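Local coordinates for OmpT protein (Vibrio cholerae serotype O1, PDB 6EHD) that probably acts as a non-specific porin, a beta-barrel channel through the outer membrane for the diffusion of ions and small solutes, at residues E20-E25 with I31-S36. The protein carries 1 engineered substitution. Numbering follows the deposited sequence.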
# COMPACT_ATOMS: atom_id res chain seq x y z
N GLU A 20 -4.41 15.39 -10.44
CA GLU A 20 -3.39 15.68 -9.37
C GLU A 20 -2.21 16.49 -9.97
O GLU A 20 -1.74 16.17 -11.10
CB GLU A 20 -2.89 14.34 -8.74
CG GLU A 20 -4.06 13.68 -7.93
CD GLU A 20 -3.72 12.35 -7.19
OE1 GLU A 20 -2.85 11.65 -7.66
OE2 GLU A 20 -4.49 11.96 -6.28
N LEU A 21 -1.77 17.51 -9.23
CA LEU A 21 -0.60 18.33 -9.54
C LEU A 21 0.40 18.14 -8.41
O LEU A 21 0.01 18.32 -7.23
CB LEU A 21 -1.02 19.77 -9.57
CG LEU A 21 -2.03 20.09 -10.70
CD1 LEU A 21 -3.48 19.89 -10.28
CD2 LEU A 21 -1.87 21.54 -11.20
N LYS A 22 1.63 17.76 -8.77
CA LYS A 22 2.72 17.54 -7.79
C LYS A 22 3.89 18.54 -7.98
O LYS A 22 4.33 18.76 -9.16
CB LYS A 22 3.19 16.12 -7.84
CG LYS A 22 2.16 15.14 -7.26
CD LYS A 22 2.59 13.68 -7.38
CE LYS A 22 3.62 13.30 -6.36
NZ LYS A 22 3.86 11.84 -6.47
N PHE A 23 4.34 19.15 -6.87
CA PHE A 23 5.44 20.15 -6.91
C PHE A 23 6.58 19.62 -6.04
O PHE A 23 6.52 19.71 -4.81
CB PHE A 23 4.99 21.50 -6.38
CG PHE A 23 3.74 22.07 -7.06
CD1 PHE A 23 2.47 21.56 -6.76
CD2 PHE A 23 3.83 23.17 -7.95
CE1 PHE A 23 1.30 22.07 -7.38
CE2 PHE A 23 2.70 23.68 -8.59
CZ PHE A 23 1.41 23.14 -8.31
N LEU A 24 7.53 18.95 -6.66
CA LEU A 24 8.63 18.29 -5.92
C LEU A 24 9.87 19.23 -5.89
O LEU A 24 10.18 19.83 -6.90
CB LEU A 24 8.97 16.95 -6.53
CG LEU A 24 7.89 15.86 -6.63
CD1 LEU A 24 8.49 14.58 -7.21
CD2 LEU A 24 7.24 15.67 -5.26
N GLU A 25 10.51 19.38 -4.74
CA GLU A 25 11.79 20.18 -4.62
C GLU A 25 12.68 20.06 -5.87
O GLU A 25 13.05 18.93 -6.26
CB GLU A 25 12.65 19.70 -3.44
CG GLU A 25 13.76 20.68 -3.02
CD GLU A 25 13.26 21.98 -2.39
OE1 GLU A 25 13.09 23.01 -3.07
OE2 GLU A 25 13.03 22.01 -1.20
N ILE A 31 1.48 17.19 -13.90
CA ILE A 31 0.01 17.20 -13.91
C ILE A 31 -0.33 15.78 -14.38
O ILE A 31 0.42 15.16 -15.08
CB ILE A 31 -0.71 18.26 -14.80
CG1 ILE A 31 -0.56 17.98 -16.31
CG2 ILE A 31 -0.24 19.69 -14.49
CD1 ILE A 31 -1.30 18.99 -17.20
N GLY A 32 -1.47 15.25 -14.06
CA GLY A 32 -1.65 13.85 -14.54
C GLY A 32 -0.95 12.61 -13.93
O GLY A 32 -0.98 11.51 -14.53
N SER A 33 -0.45 12.68 -12.69
CA SER A 33 -0.10 11.41 -11.95
C SER A 33 -1.34 10.74 -11.30
O SER A 33 -1.24 9.63 -10.69
CB SER A 33 0.97 11.69 -10.86
OG SER A 33 0.50 12.70 -9.94
N GLY A 34 -2.50 11.41 -11.38
CA GLY A 34 -3.72 10.89 -10.80
C GLY A 34 -4.13 9.52 -11.33
O GLY A 34 -4.56 9.48 -12.50
N SER A 35 -4.10 8.50 -10.43
CA SER A 35 -4.49 7.07 -10.61
C SER A 35 -6.02 6.67 -10.82
O SER A 35 -6.64 5.90 -10.12
CB SER A 35 -4.00 6.29 -9.47
OG SER A 35 -4.10 4.94 -9.80
N SER A 36 -6.51 7.02 -11.96
CA SER A 36 -7.91 6.78 -12.29
C SER A 36 -8.17 5.28 -12.63
O SER A 36 -7.29 4.62 -13.17
CB SER A 36 -8.26 7.68 -13.50
OG SER A 36 -8.09 9.08 -13.17
O HOH W 1 -3.53 8.94 -7.75
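Glu20 and Ser35 are joined through a water that donates to Glu20 OE1 at 2.8 Å and accepts from the backbone N of Ser35. The carboxylate reaches it on an extended chain (chi2 -178°) that runs alongside Gly34, bringing OE1 to 3.3 Å from Gly34 CA. The other oxygen, OE2, is hydrogen-bonded to Tyr284 OH, so both oxygens of this buried carboxylate are engaged, which probably fixes its rotation. The backbone O of Glu20 faces the 31-36 segment as well: it lies 3.1 Å from Gly32 N and takes a CA-H...O contact from Ile31 CA at 3.5 Å. Ser33 OG, turned between its own backbone N and carbonyl carbon (chi1 57°), rests on the aliphatic part of Lys22, 3.4 Å from CD, and more loosely against Glu20 CB. On the other face of the sheet Leu21 and Ile31, an antiparallel non-hydrogen-bonded pair, lie side by side with Leu21 CD2 4.1 Å from Ile31 CG2. Beyond that pair the backbone of 31-36 departs from regular pairing: Gly32 has positive phi, and Ser35 centres an inverse gamma turn. The contact belongs to the beta hairpin of strands 9-24 and 30-47 in the porin barrel, with 30-47 broken here by irregular backbone; strand 314-324 pairs with the other edge of 9-24, where Leu21 and Phe23 form backbone hydrogen bonds with Ile319 and Phe317, respectively.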